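Local coordinates for protein MOR (PDB 6TRI) that probably acts as a modulator of repression in phage TP901-1, a small helical protein of the helix-turn-helix clan that binds a second protein, at residues B[4-10]-B[66-72]. Residues are numbered along the deposited sequence; the frame is centred on the assembly and turned at random.
Sequences SYDYSSL and KYFFNAK
Asp6 and Asn70 join the N-terminal and C-terminal regions of the chain by a single direct hydrogen bond, and bound water supplies much of the remaining polar link. The Asp6 N to Asn70 O bond is almost straight at 178°, though its length of 2.5 Å is doubtfully short at this resolution; the same Asn70 O also receives a CA-H contact from Tyr5. Around the carbonyl of Asp6 three waters gather. One of them accepts from Asn70 N at 2.6 Å. Another accepts from Leu10 N at 2.8 Å and also lies 3.0 Å from Tyr67 O, so that the start of helix 8-17 is tied to 66-72 through solvent. With CG anti to N (chi1 -163°), the Asp6 carboxylate turns along its own segment: its OD2 takes Ser8 N at 3.1 Å, an Asx turn, and Ser8 OG through the syn lone pair. Asn70 runs beside it, its amide plane 20° from the carboxylate.

Farther along, rings and aliphatic groups take over. The Tyr67 ring presents its edge to backbone Ser9 O and Leu10 N, CE1 lying 3.4 Å from Ser9 O, while Leu10 CD2 packs on Phe68 CE1 at 3.6 Å. Phe68 also packs edge-to-face on Trp45. The hydroxyls of Tyr5 and Tyr7 bond to polar side chains of the partner protein. Thus an N-terminal arm leading into helix 8-17 lies against the tail after helix 64-68, within a small five-helix domain consistent with the helix-turn-helix clan.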
loop_
_atom_site.group_PDB
_atom_site.type_symbol
_atom_site.label_atom_id
_atom_site.label_comp_id
_atom_site.label_asym_id
_atom_site.label_seq_id
_atom_site.Cartn_x
_atom_site.Cartn_y
_atom_site.Cartn_z
ATOM N N SER B 4 10.008 -8.662 2.235
ATOM C CA SER B 4 10.706 -7.385 2.314
ATOM C C SER B 4 10.399 -6.514 1.101
ATOM O O SER B 4 9.863 -6.995 0.103
ATOM C CB SER B 4 12.215 -7.603 2.427
ATOM O OG SER B 4 12.738 -8.169 1.237
ATOM N N TYR B 5 10.744 -5.235 1.191
ATOM C CA TYR B 5 10.548 -4.318 0.075
ATOM C C TYR B 5 11.850 -3.628 -0.319
ATOM O O TYR B 5 12.600 -3.152 0.532
ATOM C CB TYR B 5 9.485 -3.272 0.412
ATOM C CG TYR B 5 8.152 -3.863 0.807
ATOM C CD1 TYR B 5 7.246 -4.293 -0.156
ATOM C CD2 TYR B 5 7.795 -3.986 2.144
ATOM C CE1 TYR B 5 6.025 -4.836 0.204
ATOM C CE2 TYR B 5 6.577 -4.525 2.513
ATOM C CZ TYR B 5 5.695 -4.947 1.541
ATOM O OH TYR B 5 4.482 -5.484 1.910
ATOM N N ASP B 6 12.105 -3.584 -1.621
ATOM C CA ASP B 6 13.281 -2.918 -2.165
ATOM C C ASP B 6 12.977 -1.439 -2.391
ATOM O O ASP B 6 12.257 -1.084 -3.324
ATOM C CB ASP B 6 13.709 -3.592 -3.473
ATOM C CG ASP B 6 15.127 -3.243 -3.879
ATOM O OD1 ASP B 6 15.882 -4.170 -4.245
ATOM O OD2 ASP B 6 15.485 -2.048 -3.843
ATOM N N TYR B 7 13.523 -0.578 -1.535
ATOM C CA TYR B 7 13.243 0.853 -1.622
ATOM C C TYR B 7 14.328 1.639 -2.351
ATOM O O TYR B 7 14.472 2.839 -2.124
ATOM C CB TYR B 7 13.059 1.453 -0.226
ATOM C CG TYR B 7 11.921 0.861 0.573
ATOM C CD1 TYR B 7 10.603 1.037 0.178
ATOM C CD2 TYR B 7 12.168 0.147 1.737
ATOM C CE1 TYR B 7 9.560 0.502 0.912
ATOM C CE2 TYR B 7 11.133 -0.389 2.477
ATOM C CZ TYR B 7 9.833 -0.209 2.062
ATOM O OH TYR B 7 8.805 -0.745 2.799
ATOM N N SER B 8 15.084 0.973 -3.220
ATOM C CA SER B 8 16.159 1.635 -3.955
ATOM C C SER B 8 15.661 2.867 -4.698
ATOM O O SER B 8 16.157 3.971 -4.478
ATOM C CB SER B 8 16.817 0.671 -4.944
ATOM O OG SER B 8 17.567 -0.323 -4.267
ATOM N N SER B 9 14.671 2.673 -5.568
ATOM C CA SER B 9 14.104 3.767 -6.353
ATOM C C SER B 9 13.581 4.893 -5.463
ATOM O O SER B 9 13.782 6.072 -5.759
ATOM C CB SER B 9 12.980 3.252 -7.254
ATOM O OG SER B 9 13.469 2.316 -8.196
ATOM N N LEU B 10 12.913 4.520 -4.374
ATOM C CA LEU B 10 12.345 5.493 -3.448
ATOM C C LEU B 10 13.432 6.357 -2.817
ATOM O O LEU B 10 13.277 7.571 -2.697
ATOM C CB LEU B 10 11.532 4.786 -2.360
ATOM C CG LEU B 10 10.906 5.680 -1.285
ATOM C CD1 LEU B 10 10.005 6.733 -1.906
ATOM C CD2 LEU B 10 10.133 4.847 -0.273
ATOM N N LYS B 66 6.384 0.166 -7.959
ATOM C CA LYS B 66 7.828 0.028 -8.086
ATOM C C LYS B 66 8.564 0.732 -6.952
ATOM O O LYS B 66 9.739 0.460 -6.698
ATOM C CB LYS B 66 8.298 0.574 -9.434
ATOM C CG LYS B 66 9.308 -0.320 -10.131
ATOM C CD LYS B 66 8.741 -1.717 -10.345
ATOM C CE LYS B 66 9.844 -2.751 -10.506
ATOM N NZ LYS B 66 9.414 -4.105 -10.058
ATOM N N TYR B 67 7.871 1.632 -6.265
ATOM C CA TYR B 67 8.490 2.405 -5.195
ATOM C C TYR B 67 8.267 1.796 -3.812
ATOM O O TYR B 67 9.161 1.829 -2.967
ATOM C CB TYR B 67 7.968 3.844 -5.210
ATOM C CG TYR B 67 8.654 4.735 -6.219
ATOM C CD1 TYR B 67 9.971 5.130 -6.038
ATOM C CD2 TYR B 67 7.984 5.193 -7.346
ATOM C CE1 TYR B 67 10.608 5.945 -6.954
ATOM C CE2 TYR B 67 8.613 6.012 -8.269
ATOM C CZ TYR B 67 9.926 6.385 -8.066
ATOM O OH TYR B 67 10.562 7.199 -8.975
ATOM N N PHE B 68 7.082 1.238 -3.581
ATOM C CA PHE B 68 6.715 0.775 -2.246
ATOM C C PHE B 68 6.389 -0.715 -2.184
ATOM O O PHE B 68 6.294 -1.285 -1.098
ATOM C CB PHE B 68 5.516 1.573 -1.725
ATOM C CG PHE B 68 5.758 3.053 -1.647
ATOM C CD1 PHE B 68 6.277 3.624 -0.497
ATOM C CD2 PHE B 68 5.460 3.876 -2.720
ATOM C CE1 PHE B 68 6.501 4.987 -0.421
ATOM C CE2 PHE B 68 5.682 5.239 -2.651
ATOM C CZ PHE B 68 6.203 5.795 -1.501
ATOM N N PHE B 69 6.221 -1.349 -3.339
ATOM C CA PHE B 69 5.776 -2.739 -3.355
ATOM C C PHE B 69 6.677 -3.641 -4.192
ATOM O O PHE B 69 6.213 -4.598 -4.808
ATOM C CB PHE B 69 4.334 -2.813 -3.856
ATOM C CG PHE B 69 3.381 -1.972 -3.057
ATOM C CD1 PHE B 69 2.778 -2.479 -1.918
ATOM C CD2 PHE B 69 3.103 -0.669 -3.434
ATOM C CE1 PHE B 69 1.906 -1.704 -1.174
ATOM C CE2 PHE B 69 2.234 0.111 -2.695
ATOM C CZ PHE B 69 1.635 -0.407 -1.563
ATOM N N ASN B 70 7.969 -3.333 -4.196
ATOM C CA ASN B 70 8.946 -4.140 -4.911
ATOM C C ASN B 70 9.632 -5.121 -3.964
ATOM O O ASN B 70 10.518 -4.740 -3.198
ATOM C CB ASN B 70 9.978 -3.241 -5.598
ATOM C CG ASN B 70 10.953 -4.016 -6.462
ATOM O OD1 ASN B 70 10.661 -5.124 -6.909
ATOM N ND2 ASN B 70 12.122 -3.432 -6.702
ATOM N N ALA B 71 9.210 -6.379 -4.013
ATOM C CA ALA B 71 9.778 -7.414 -3.156
ATOM C C ALA B 71 11.234 -7.705 -3.517
ATOM O O ALA B 71 11.607 -7.702 -4.691
ATOM C CB ALA B 71 8.946 -8.685 -3.242
ATOM N N LYS B 72 12.052 -7.955 -2.499
ATOM C CA LYS B 72 13.464 -8.256 -2.707
ATOM C C LYS B 72 13.706 -9.762 -2.743
ATOM O O LYS B 72 14.344 -10.276 -3.662
ATOM C CB LYS B 72 14.318 -7.609 -1.614
ATOM C CG LYS B 72 15.805 -7.892 -1.745
ATOM C CD LYS B 72 16.329 -7.460 -3.105
ATOM C CE LYS B 72 17.802 -7.800 -3.267
ATOM N NZ LYS B 72 18.308 -7.462 -4.628
HETATM O O HOH W 1 12.986 -0.205 -6.106
HETATM O O HOH W 2 11.811 1.944 -4.397
HETATM O O HOH W 3 9.218 -1.344 -3.144
HETATM O O HOH W 4 14.197 -6.787 -5.673
#